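Local coordinates for protein virB8 (PDB 2CC3), which belongs to the type IV secretion system at the bacterial inner membrane and is suggested to play a part in directing T-DNA transfer to plant cells, at residues Tyr18-Glu23 and Val132-Thr137; Ala33-Ser38 and Tyr49-Asn54; Arg70-Ile76 and Arg89-Ile95; Thr82-Gln86 and Thr109-Glu113. One frame throughout, in Å; residues are numbered along the deposited sequence.

The chain begins with helix 6-23, and residues 18-23 of this helix take part in contact 1. That contact closes only when strand 130-139 is reached, so the other three are nested inside its loop. Contact 2 comes first among them and pairs helices 30-39 and 43-53. It is complete before contact 3 opens. Contacts 3 and 4 cross, because residues 82-86 fall between the two segments of contact 3 and residues 109-113 follow it. Both use strand 85-96, pairing it with strands 69-82 and 102-114. Together the contacts tie the helices to one antiparallel four-stranded sheet, consistent with the NTF2-like family of this periplasmic domain.

Contact 1: residues Tyr18-Glu23 and Val132-Thr137; sequences YVRLRE and VTSYQT
Val132 starts the contact by setting one methyl on the ring of Tyr18. Its CG2 lies 3.7 Å from the centroid of the Tyr18 ring, over the middle of one face, a CH-pi contact. The chain turns a corner at Thr133, where a classic beta bulge opposite Arg111 leads into the strand that carries Tyr135 and Thr137. Tyr135 follows and makes the largest part of the contact. Its CG is anti to the backbone N (chi1 -174°), and the ring reaches in between three helix residues. The edge of Tyr18 points at the Tyr135 face in an offset edge-to-face pair, with planes at 68°. Tyr18 CE2 lies 3.6 Å from Tyr135 CD1. The Arg22 chain runs across the same ring against the direction of the Tyr135 side chain, with CD over the face (CH-pi). Its guanidinium is 19° from parallel to the ring, and Tyr135 CD2 sits 3.4 Å from Arg22 NH1. Arg22 NH1 donates to Tyr18 OH at 3.0 Å, close to the guanidinium plane. A water bridges Arg22 NH1 and the carbonyl O of Tyr135. Tyr135 OH donates to Glu23 OE2 at the ring edge over a very short 2.5 Å, and the carboxylate is nearly coplanar with the ring. Thr137 ends the contact with CG2 3.7 Å from Glu23 OE2, while its OG1 bonds to Tyr90 OH. Tyr18 OH has a further partner in Ser41. The nearby guanidinium of Arg22 would tend to favour a charged Glu23. Several polar ends are paired around an aromatic centre that joins helix 6-23 to the sheet.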
# COMPACT_ATOMS: atom_id res chain seq x y z
N TYR A 18 2.26 1.48 -8.01
CA TYR A 18 1.51 2.30 -8.98
C TYR A 18 0.57 1.45 -9.79
O TYR A 18 -0.67 1.65 -9.79
CB TYR A 18 2.42 3.11 -9.91
CG TYR A 18 1.65 4.10 -10.80
CD1 TYR A 18 1.33 5.38 -10.33
CD2 TYR A 18 1.26 3.74 -12.10
CE1 TYR A 18 0.63 6.28 -11.14
CE2 TYR A 18 0.56 4.61 -12.91
CZ TYR A 18 0.24 5.88 -12.43
OH TYR A 18 -0.47 6.76 -13.22
N VAL A 19 1.13 0.47 -10.49
CA VAL A 19 0.29 -0.46 -11.26
C VAL A 19 -0.81 -1.05 -10.40
O VAL A 19 -2.01 -0.98 -10.75
CB VAL A 19 1.13 -1.61 -11.87
CG1 VAL A 19 0.23 -2.61 -12.62
CG2 VAL A 19 2.17 -1.04 -12.76
N ARG A 20 -0.43 -1.63 -9.26
CA ARG A 20 -1.41 -2.32 -8.45
C ARG A 20 -2.54 -1.37 -8.06
O ARG A 20 -3.72 -1.72 -8.17
CB ARG A 20 -0.73 -2.94 -7.22
CG ARG A 20 -1.61 -3.76 -6.32
CD ARG A 20 -0.89 -4.11 -4.97
NE ARG A 20 -0.75 -2.95 -4.06
CZ ARG A 20 -1.63 -2.58 -3.11
NH1 ARG A 20 -2.77 -3.25 -2.89
NH2 ARG A 20 -1.37 -1.51 -2.37
N LEU A 21 -2.19 -0.19 -7.53
CA LEU A 21 -3.21 0.77 -7.07
C LEU A 21 -4.09 1.26 -8.22
O LEU A 21 -5.29 1.48 -8.06
CB LEU A 21 -2.57 1.97 -6.32
CG LEU A 21 -2.02 1.79 -4.90
CD1 LEU A 21 -1.13 2.95 -4.56
CD2 LEU A 21 -3.08 1.65 -3.80
N ARG A 22 -3.50 1.41 -9.40
CA ARG A 22 -4.23 1.94 -10.54
C ARG A 22 -5.14 0.89 -11.20
O ARG A 22 -6.23 1.23 -11.67
CB ARG A 22 -3.26 2.59 -11.53
CG ARG A 22 -3.93 3.03 -12.81
CD ARG A 22 -3.14 4.03 -13.63
NE ARG A 22 -3.96 4.46 -14.77
CZ ARG A 22 -3.64 5.46 -15.57
NH1 ARG A 22 -2.53 6.15 -15.36
NH2 ARG A 22 -4.44 5.78 -16.57
N GLU A 23 -4.72 -0.38 -11.19
CA GLU A 23 -5.41 -1.41 -11.96
C GLU A 23 -6.32 -2.30 -11.10
O GLU A 23 -7.16 -3.03 -11.63
CB GLU A 23 -4.39 -2.25 -12.77
CG GLU A 23 -3.46 -1.44 -13.72
CD GLU A 23 -4.23 -0.61 -14.77
OE1 GLU A 23 -5.40 -0.96 -15.06
OE2 GLU A 23 -3.66 0.37 -15.31
N VAL A 132 5.12 9.29 -12.53
CA VAL A 132 4.82 8.66 -13.84
C VAL A 132 4.39 9.68 -14.90
O VAL A 132 3.32 10.29 -14.79
CB VAL A 132 3.76 7.55 -13.73
CG1 VAL A 132 3.54 6.86 -15.11
CG2 VAL A 132 4.19 6.54 -12.64
N THR A 133 5.21 9.79 -15.93
CA THR A 133 5.08 10.77 -17.04
C THR A 133 4.40 10.24 -18.31
O THR A 133 3.85 11.02 -19.13
CB THR A 133 6.46 11.31 -17.43
OG1 THR A 133 7.35 10.22 -17.73
CG2 THR A 133 7.02 12.12 -16.30
N SER A 134 4.45 8.91 -18.50
CA SER A 134 3.62 8.20 -19.46
C SER A 134 3.19 6.80 -18.96
O SER A 134 3.95 6.10 -18.27
CB SER A 134 4.31 8.12 -20.82
OG SER A 134 3.49 7.40 -21.72
N TYR A 135 1.97 6.42 -19.31
CA TYR A 135 1.37 5.17 -18.86
C TYR A 135 0.33 4.65 -19.83
O TYR A 135 -0.69 5.29 -20.05
CB TYR A 135 0.65 5.36 -17.55
CG TYR A 135 0.14 4.05 -16.97
CD1 TYR A 135 0.98 3.25 -16.19
CD2 TYR A 135 -1.19 3.62 -17.19
CE1 TYR A 135 0.51 2.06 -15.61
CE2 TYR A 135 -1.64 2.45 -16.65
CZ TYR A 135 -0.79 1.67 -15.83
OH TYR A 135 -1.20 0.47 -15.26
N GLN A 136 0.56 3.44 -20.32
CA GLN A 136 -0.38 2.73 -21.17
C GLN A 136 -0.41 1.26 -20.75
O GLN A 136 0.59 0.70 -20.31
CB GLN A 136 0.06 2.81 -22.64
CG GLN A 136 0.09 4.23 -23.24
CD GLN A 136 1.38 5.02 -22.93
OE1 GLN A 136 2.49 4.45 -22.86
NE2 GLN A 136 1.23 6.34 -22.72
N THR A 137 -1.56 0.64 -20.88
CA THR A 137 -1.61 -0.77 -20.60
C THR A 137 -2.36 -1.53 -21.67
O THR A 137 -3.24 -1.00 -22.32
CB THR A 137 -2.08 -1.05 -19.16
OG1 THR A 137 -2.05 -2.47 -18.93
CG2 THR A 137 -3.48 -0.46 -18.89
O HOH W 1 -2.02 7.38 -18.14

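Contact 2: residues Ala33-Ser38 and Tyr49-Asn54; sequences AYDLVS and YQQFFN
Tyr34 leans across to residues 49-54. Its CG is anti to the backbone N (chi1 176°), which carries the ring toward helix 43-53. CB of Tyr34 lies 3.7 Å from Tyr49 OH. CD1 of Tyr34 is the apolar meeting point, 3.5 Å from Tyr49 CE2 and 3.6 Å from Phe53 CD2. The three rings form an aromatic cluster in which Tyr34 lies oblique to both others. Farther out, Tyr34 CE1 meets the aliphatic CG of Gln50 and OD1 of Asn54. Tyr34 CZ meets Gln50 CG and NE2, and the amide plane is nearly parallel to the ring. At the tip, Tyr34 OH accepts a 3.0 Å hydrogen bond from Asn54 ND2, nearly straight at 163°. Gln50 NE2 is also close, but its hydrogen bond goes to Ser38 OG at 3.1 Å. Ser38 OG in turn donates to the carbonyl O of Tyr34, which Ser38 N reaches from the other face. Val37 CG1 sits 3.4 Å from the centroid of the Tyr49 ring, over its face. Segments 33-38 and 49-53 run nearly antiparallel, at 158°. Helix 6-23 packs alongside, with Leu21 on Val37 and Arg22 on Tyr49, and Pro61 of helix 61-64 touches Phe53.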
# COMPACT_ATOMS: atom_id res chain seq x y z
N ALA A 33 -6.72 4.60 -3.06
CA ALA A 33 -5.92 4.30 -4.26
C ALA A 33 -5.90 5.50 -5.25
O ALA A 33 -4.84 5.87 -5.73
CB ALA A 33 -6.39 3.02 -4.91
N TYR A 34 -7.05 6.11 -5.47
CA TYR A 34 -7.20 7.28 -6.36
C TYR A 34 -6.27 8.44 -6.01
O TYR A 34 -5.69 9.07 -6.90
CB TYR A 34 -8.67 7.73 -6.36
CG TYR A 34 -8.96 8.98 -7.17
CD1 TYR A 34 -9.38 8.89 -8.50
CD2 TYR A 34 -8.81 10.24 -6.62
CE1 TYR A 34 -9.64 10.00 -9.25
CE2 TYR A 34 -9.06 11.38 -7.37
CZ TYR A 34 -9.49 11.25 -8.69
OH TYR A 34 -9.77 12.35 -9.45
N ASP A 35 -6.12 8.73 -4.72
CA ASP A 35 -5.24 9.82 -4.30
C ASP A 35 -3.74 9.52 -4.47
O ASP A 35 -2.98 10.39 -4.92
CB ASP A 35 -5.52 10.24 -2.85
CG ASP A 35 -6.96 10.64 -2.61
OD1 ASP A 35 -7.54 11.39 -3.44
OD2 ASP A 35 -7.51 10.22 -1.57
N LEU A 36 -3.31 8.33 -4.05
CA LEU A 36 -1.93 7.89 -4.30
C LEU A 36 -1.62 7.83 -5.81
O LEU A 36 -0.63 8.34 -6.25
CB LEU A 36 -1.62 6.55 -3.59
CG LEU A 36 -1.00 6.45 -2.18
CD1 LEU A 36 -0.28 5.12 -1.99
CD2 LEU A 36 -0.02 7.59 -1.85
N VAL A 37 -2.49 7.21 -6.61
CA VAL A 37 -2.28 7.15 -8.05
C VAL A 37 -2.14 8.56 -8.64
O VAL A 37 -1.19 8.82 -9.37
CB VAL A 37 -3.42 6.38 -8.80
CG1 VAL A 37 -3.30 6.62 -10.29
CG2 VAL A 37 -3.33 4.87 -8.49
N SER A 38 -3.07 9.46 -8.29
CA SER A 38 -3.06 10.87 -8.77
C SER A 38 -1.79 11.64 -8.41
O SER A 38 -1.27 12.41 -9.21
CB SER A 38 -4.27 11.65 -8.22
OG SER A 38 -5.50 10.99 -8.52
N TYR A 49 -6.05 9.09 -16.02
CA TYR A 49 -6.53 8.18 -14.97
C TYR A 49 -7.84 8.67 -14.35
O TYR A 49 -8.79 7.87 -14.17
CB TYR A 49 -5.46 8.00 -13.88
CG TYR A 49 -5.99 7.36 -12.60
CD1 TYR A 49 -6.36 6.00 -12.58
CD2 TYR A 49 -6.10 8.12 -11.41
CE1 TYR A 49 -6.86 5.40 -11.41
CE2 TYR A 49 -6.59 7.53 -10.22
CZ TYR A 49 -6.96 6.17 -10.24
OH TYR A 49 -7.44 5.57 -9.10
N GLN A 50 -7.88 9.96 -14.02
CA GLN A 50 -9.04 10.56 -13.37
C GLN A 50 -10.31 10.55 -14.21
O GLN A 50 -11.40 10.32 -13.68
CB GLN A 50 -8.71 11.97 -12.86
CG GLN A 50 -7.74 11.95 -11.68
CD GLN A 50 -7.45 13.32 -11.08
OE1 GLN A 50 -7.58 14.35 -11.73
NE2 GLN A 50 -7.01 13.33 -9.81
N GLN A 51 -10.16 10.79 -15.52
CA GLN A 51 -11.29 10.79 -16.44
C GLN A 51 -11.85 9.38 -16.64
O GLN A 51 -13.05 9.21 -16.87
CB GLN A 51 -10.87 11.40 -17.79
CG GLN A 51 -11.97 12.25 -18.44
CD GLN A 51 -13.08 11.41 -19.05
OE1 GLN A 51 -12.83 10.31 -19.57
NE2 GLN A 51 -14.31 11.92 -18.99
N PHE A 52 -10.98 8.39 -16.56
CA PHE A 52 -11.40 7.00 -16.62
C PHE A 52 -12.10 6.57 -15.32
O PHE A 52 -13.23 6.06 -15.34
CB PHE A 52 -10.22 6.07 -16.94
CG PHE A 52 -10.53 4.64 -16.66
CD1 PHE A 52 -11.47 3.97 -17.43
CD2 PHE A 52 -9.96 3.99 -15.57
CE1 PHE A 52 -11.80 2.68 -17.15
CE2 PHE A 52 -10.30 2.67 -15.28
CZ PHE A 52 -11.21 2.02 -16.08
N PHE A 53 -11.44 6.81 -14.20
CA PHE A 53 -11.95 6.41 -12.90
C PHE A 53 -13.22 7.13 -12.43
O PHE A 53 -14.11 6.50 -11.83
CB PHE A 53 -10.86 6.57 -11.84
CG PHE A 53 -11.05 5.68 -10.66
CD1 PHE A 53 -10.78 4.32 -10.76
CD2 PHE A 53 -11.51 6.19 -9.46
CE1 PHE A 53 -10.96 3.50 -9.68
CE2 PHE A 53 -11.69 5.37 -8.37
CZ PHE A 53 -11.42 4.02 -8.48
N ASN A 54 -13.29 8.45 -12.65
CA ASN A 54 -14.41 9.23 -12.09
C ASN A 54 -15.76 9.00 -12.77
O ASN A 54 -15.81 8.63 -13.94
CB ASN A 54 -14.06 10.73 -12.02
CG ASN A 54 -13.06 11.03 -10.91
OD1 ASN A 54 -13.11 10.44 -9.83
ND2 ASN A 54 -12.16 11.96 -11.17

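Contact 3: residues Arg70-Ile76 and Arg89-Ile95; sequences RLEVEHI and RYKRTLI
Lys91 puts its CG anti to the backbone N (chi1 177°), while Glu74 holds its own CG beside the backbone N. The two side chains then lie next to each other, pointing the same way from one face of the sheet. A bend at the last torsion of Lys91 carries NZ to the carboxylate. Lys91 NZ meets Glu74 OE2 on its syn side at 3.1 Å, somewhat out of the carboxylate plane, a salt bridge with a weak second bond to OE1. Tyr90 has CG between the backbone N and the carbonyl carbon (chi1 60°). This torsion brings the ring beside Val73, and Tyr90 CD1 lies 3.7 Å from Val73 CG1. Arg92 bends at its second and third torsions and folds back across Leu71. Leu71 CD2 packs on one face of the guanidinium and lies 3.5 Å from Arg92 CD. Leu94 CD1 touches the same methyl, Leu71 CD2, at 4.0 Å. The backbones pair as antiparallel strands. Arg70 with Ile95, Glu72 with Thr93 and Glu74 with Lys91 are hydrogen-bonded pairs. Thr93 N reaches Glu72 O at 2.8 Å. Ile76 N adds a bond to Arg89 O. Arg89 forms a salt bridge with Asp140. A salt bridge from Arg70 to Asp28 of the second subunit links the hairpin to that subunit. The face of Glu72, Glu74, Lys91 and Thr93 is largely polar, with one cross-strand salt bridge. The face of Leu71, Val73, Arg92 and Leu94 packs apolar groups and the arginine chain together. There Arg92 NE is buried by the contact and has no polar partner in the model.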
# COMPACT_ATOMS: atom_id res chain seq x y z
N ARG A 70 -14.77 -6.64 -7.51
CA ARG A 70 -13.41 -6.20 -7.26
C ARG A 70 -12.52 -6.67 -8.40
O ARG A 70 -12.84 -7.65 -9.06
CB ARG A 70 -12.88 -6.83 -5.97
CG ARG A 70 -13.21 -6.09 -4.70
CD ARG A 70 -13.36 -7.07 -3.52
NE ARG A 70 -12.08 -7.54 -2.99
CZ ARG A 70 -11.88 -7.89 -1.72
NH1 ARG A 70 -12.89 -7.81 -0.85
NH2 ARG A 70 -10.69 -8.32 -1.31
N LEU A 71 -11.41 -5.95 -8.59
CA LEU A 71 -10.34 -6.33 -9.48
C LEU A 71 -9.08 -6.50 -8.65
O LEU A 71 -8.72 -5.61 -7.89
CB LEU A 71 -10.13 -5.26 -10.58
CG LEU A 71 -11.20 -5.03 -11.66
CD1 LEU A 71 -11.06 -3.65 -12.34
CD2 LEU A 71 -11.24 -6.12 -12.72
N GLU A 72 -8.44 -7.67 -8.78
CA GLU A 72 -7.16 -7.96 -8.15
C GLU A 72 -6.01 -8.14 -9.16
O GLU A 72 -6.21 -8.63 -10.27
CB GLU A 72 -7.28 -9.18 -7.22
CG GLU A 72 -7.95 -8.83 -5.90
CD GLU A 72 -8.34 -10.05 -5.09
OE1 GLU A 72 -7.64 -11.10 -5.20
OE2 GLU A 72 -9.34 -9.95 -4.34
N VAL A 73 -4.80 -7.78 -8.73
CA VAL A 73 -3.65 -7.71 -9.60
C VAL A 73 -2.50 -8.50 -8.98
O VAL A 73 -2.15 -8.31 -7.81
CB VAL A 73 -3.30 -6.22 -9.95
CG1 VAL A 73 -1.89 -6.06 -10.47
CG2 VAL A 73 -4.28 -5.68 -10.98
N GLU A 74 -1.95 -9.43 -9.76
CA GLU A 74 -0.81 -10.24 -9.36
C GLU A 74 0.36 -9.84 -10.20
O GLU A 74 0.25 -9.91 -11.42
CB GLU A 74 -1.07 -11.70 -9.72
CG GLU A 74 -1.74 -12.58 -8.71
CD GLU A 74 -2.36 -13.82 -9.39
OE1 GLU A 74 -1.80 -14.30 -10.41
OE2 GLU A 74 -3.41 -14.30 -8.90
N HIS A 75 1.51 -9.52 -9.60
CA HIS A 75 2.71 -9.23 -10.38
C HIS A 75 3.10 -10.48 -11.16
O HIS A 75 2.92 -11.61 -10.65
CB HIS A 75 3.84 -8.84 -9.46
CG HIS A 75 5.07 -8.32 -10.16
ND1 HIS A 75 6.26 -9.01 -10.18
CD2 HIS A 75 5.31 -7.14 -10.79
CE1 HIS A 75 7.17 -8.30 -10.82
NE2 HIS A 75 6.62 -7.15 -11.19
N ILE A 76 3.63 -10.30 -12.38
CA ILE A 76 4.31 -11.41 -13.06
C ILE A 76 5.77 -11.08 -13.34
O ILE A 76 6.65 -11.83 -12.92
CB ILE A 76 3.59 -11.87 -14.32
CG1 ILE A 76 2.25 -12.49 -13.96
CG2 ILE A 76 4.52 -12.79 -15.16
CD1 ILE A 76 1.31 -12.61 -15.13
N ARG A 89 4.39 -6.93 -16.46
CA ARG A 89 3.40 -7.93 -16.78
C ARG A 89 2.66 -8.32 -15.50
O ARG A 89 3.31 -8.53 -14.48
CB ARG A 89 4.07 -9.17 -17.38
CG ARG A 89 3.14 -10.05 -18.19
CD ARG A 89 3.40 -9.96 -19.70
NE ARG A 89 2.22 -10.37 -20.49
CZ ARG A 89 1.82 -11.62 -20.67
NH1 ARG A 89 2.45 -12.65 -20.13
NH2 ARG A 89 0.75 -11.86 -21.40
N TYR A 90 1.32 -8.39 -15.55
CA TYR A 90 0.54 -8.71 -14.37
C TYR A 90 -0.70 -9.43 -14.79
O TYR A 90 -1.15 -9.25 -15.90
CB TYR A 90 0.18 -7.45 -13.53
CG TYR A 90 -0.63 -6.40 -14.26
CD1 TYR A 90 -2.00 -6.34 -14.13
CD2 TYR A 90 -0.01 -5.47 -15.08
CE1 TYR A 90 -2.74 -5.41 -14.81
CE2 TYR A 90 -0.73 -4.53 -15.76
CZ TYR A 90 -2.10 -4.50 -15.64
OH TYR A 90 -2.83 -3.54 -16.32
N LYS A 91 -1.22 -10.25 -13.90
CA LYS A 91 -2.48 -10.93 -14.06
C LYS A 91 -3.55 -10.17 -13.33
O LYS A 91 -3.35 -9.74 -12.18
CB LYS A 91 -2.38 -12.34 -13.46
CG LYS A 91 -3.68 -13.15 -13.49
CD LYS A 91 -3.37 -14.61 -13.18
CE LYS A 91 -4.61 -15.43 -12.81
NZ LYS A 91 -4.70 -15.78 -11.35
N ARG A 92 -4.70 -10.02 -13.99
CA ARG A 92 -5.81 -9.26 -13.45
C ARG A 92 -7.05 -10.14 -13.31
O ARG A 92 -7.50 -10.76 -14.26
CB ARG A 92 -6.10 -8.06 -14.35
CG ARG A 92 -6.66 -6.83 -13.64
CD ARG A 92 -8.08 -6.63 -14.05
NE ARG A 92 -8.33 -5.29 -14.56
CZ ARG A 92 -9.12 -5.00 -15.58
NH1 ARG A 92 -9.75 -5.96 -16.27
NH2 ARG A 92 -9.28 -3.73 -15.94
N THR A 93 -7.61 -10.18 -12.10
CA THR A 93 -8.71 -11.07 -11.78
C THR A 93 -9.93 -10.24 -11.43
O THR A 93 -9.87 -9.38 -10.55
CB THR A 93 -8.34 -11.97 -10.59
OG1 THR A 93 -7.05 -12.55 -10.81
CG2 THR A 93 -9.35 -13.04 -10.40
N LEU A 94 -11.01 -10.51 -12.15
CA LEU A 94 -12.33 -9.94 -11.88
C LEU A 94 -13.12 -10.90 -10.97
O LEU A 94 -13.34 -12.07 -11.34
CB LEU A 94 -13.08 -9.68 -13.19
CG LEU A 94 -14.56 -9.34 -13.10
CD1 LEU A 94 -14.76 -7.97 -12.49
CD2 LEU A 94 -15.21 -9.43 -14.47
N ILE A 95 -13.51 -10.40 -9.80
CA ILE A 95 -14.28 -11.17 -8.83
C ILE A 95 -15.65 -10.52 -8.62
O ILE A 95 -15.76 -9.47 -8.00
CB ILE A 95 -13.51 -11.35 -7.47
CG1 ILE A 95 -12.15 -12.04 -7.73
CG2 ILE A 95 -14.33 -12.15 -6.45
CD1 ILE A 95 -11.33 -12.31 -6.49

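Contact 4: residues Thr82-Gln86 and Thr109-Glu113; sequences TPGVQ and TVRYE
Gly84, within a type II turn from Thr82 to Val85 that links strands 69-82 and 85-96, meets Tyr112 at the open end of the antiparallel hairpin of strands 85-96 and 102-114. Gly84 has the positive phi (80°) that this turn asks of its third residue. The turn is closed by Val85 N bonding to Thr82 O. Backbone hydrogen bonds come first. Tyr112 N donates to Gly84 O at 2.8 Å. Gln86 and Val110 form a hydrogen-bonded pair, with Gln86 N to Val110 O at 2.8 Å and Val110 N to Gln86 O at 2.7 Å. Gly84 O also takes a CA-H...O contact from Arg111, and Val110 O takes one from Val85.

Packing on one face joins Val85 and Arg111, a non-hydrogen-bonded pair. The arginine chain bends at its third torsion, which lays its guanidinium over the valine. Val85 CG2 then stands 3.5 Å from Arg111 NH1, over a face of the group. Val85 CG1 touches Thr109 CG2 at 4.0 Å. The other face carries Gln86 and Val110 and turns to helix 6-23, where both touch Leu15. The polar ends find partners beyond these segments. Gln86 NE2 bonds to Asn12 and Asp80, and Thr109 OG1 to Gln87. Val110 also packs on Val132 and Tyr135.

A CH-pi contact completes the set. Tyr112 turns CG between its backbone N and carbonyl carbon (chi1 64°), which swings the ring over the turn. Gly84 CA lies 4.0 Å from the centroid of the Tyr112 ring, over one face and nearest to CE2.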
# COMPACT_ATOMS: atom_id res chain seq x y z
N THR A 82 14.34 0.83 -21.30
CA THR A 82 15.32 1.92 -21.43
C THR A 82 15.34 2.65 -20.08
O THR A 82 14.44 2.44 -19.26
CB THR A 82 14.96 2.90 -22.59
OG1 THR A 82 13.54 3.02 -22.72
CG2 THR A 82 15.53 2.38 -23.91
N PRO A 83 16.37 3.48 -19.81
CA PRO A 83 16.29 4.29 -18.60
C PRO A 83 14.99 5.10 -18.56
O PRO A 83 14.63 5.73 -19.56
CB PRO A 83 17.52 5.21 -18.71
CG PRO A 83 18.49 4.43 -19.52
CD PRO A 83 17.64 3.70 -20.53
N GLY A 84 14.28 5.02 -17.44
CA GLY A 84 13.01 5.71 -17.26
C GLY A 84 11.77 5.06 -17.88
O GLY A 84 10.71 5.69 -17.89
N VAL A 85 11.91 3.83 -18.39
CA VAL A 85 10.82 3.03 -18.98
C VAL A 85 10.88 1.58 -18.42
O VAL A 85 11.94 0.95 -18.40
CB VAL A 85 10.81 3.04 -20.57
CG1 VAL A 85 9.50 2.48 -21.15
CG2 VAL A 85 10.94 4.47 -21.10
N GLN A 86 9.76 1.11 -17.90
CA GLN A 86 9.70 -0.22 -17.39
C GLN A 86 8.41 -0.81 -17.95
O GLN A 86 7.40 -0.09 -18.10
CB GLN A 86 9.71 -0.23 -15.85
CG GLN A 86 10.23 -1.55 -15.25
CD GLN A 86 10.40 -1.53 -13.71
OE1 GLN A 86 9.42 -1.61 -12.96
NE2 GLN A 86 11.66 -1.48 -13.25
N THR A 109 3.12 -0.40 -19.72
CA THR A 109 4.34 0.31 -20.09
C THR A 109 4.42 1.62 -19.31
O THR A 109 3.54 2.47 -19.42
CB THR A 109 4.47 0.52 -21.65
OG1 THR A 109 4.34 -0.75 -22.30
CG2 THR A 109 5.82 1.10 -22.02
N VAL A 110 5.48 1.78 -18.50
CA VAL A 110 5.55 2.89 -17.53
C VAL A 110 6.84 3.68 -17.69
O VAL A 110 7.93 3.16 -17.45
CB VAL A 110 5.41 2.42 -16.05
CG1 VAL A 110 5.38 3.63 -15.09
CG2 VAL A 110 4.14 1.56 -15.86
N ARG A 111 6.70 4.94 -18.13
CA ARG A 111 7.81 5.90 -18.14
C ARG A 111 7.71 6.76 -16.88
O ARG A 111 6.63 7.21 -16.48
CB ARG A 111 7.77 6.78 -19.42
CG ARG A 111 9.04 7.61 -19.65
CD ARG A 111 8.92 8.67 -20.75
NE ARG A 111 8.88 8.06 -22.07
CZ ARG A 111 9.95 7.65 -22.74
NH1 ARG A 111 11.18 7.78 -22.23
NH2 ARG A 111 9.79 7.07 -23.93
N TYR A 112 8.85 7.02 -16.26
CA TYR A 112 8.85 7.74 -15.00
C TYR A 112 10.05 8.67 -15.00
O TYR A 112 11.01 8.40 -15.71
CB TYR A 112 8.92 6.74 -13.80
CG TYR A 112 10.21 5.93 -13.74
CD1 TYR A 112 11.29 6.37 -12.97
CD2 TYR A 112 10.36 4.73 -14.46
CE1 TYR A 112 12.46 5.66 -12.93
CE2 TYR A 112 11.55 3.99 -14.39
CZ TYR A 112 12.59 4.48 -13.63
OH TYR A 112 13.80 3.81 -13.54
N GLU A 113 9.97 9.73 -14.21
CA GLU A 113 11.11 10.59 -13.89
C GLU A 113 11.33 10.58 -12.36
O GLU A 113 10.48 10.16 -11.60
CB GLU A 113 10.85 12.02 -14.37
CG GLU A 113 9.86 12.81 -13.48
CD GLU A 113 9.19 14.01 -14.17
OE1 GLU A 113 8.45 14.74 -13.48
OE2 GLU A 113 9.39 14.24 -15.39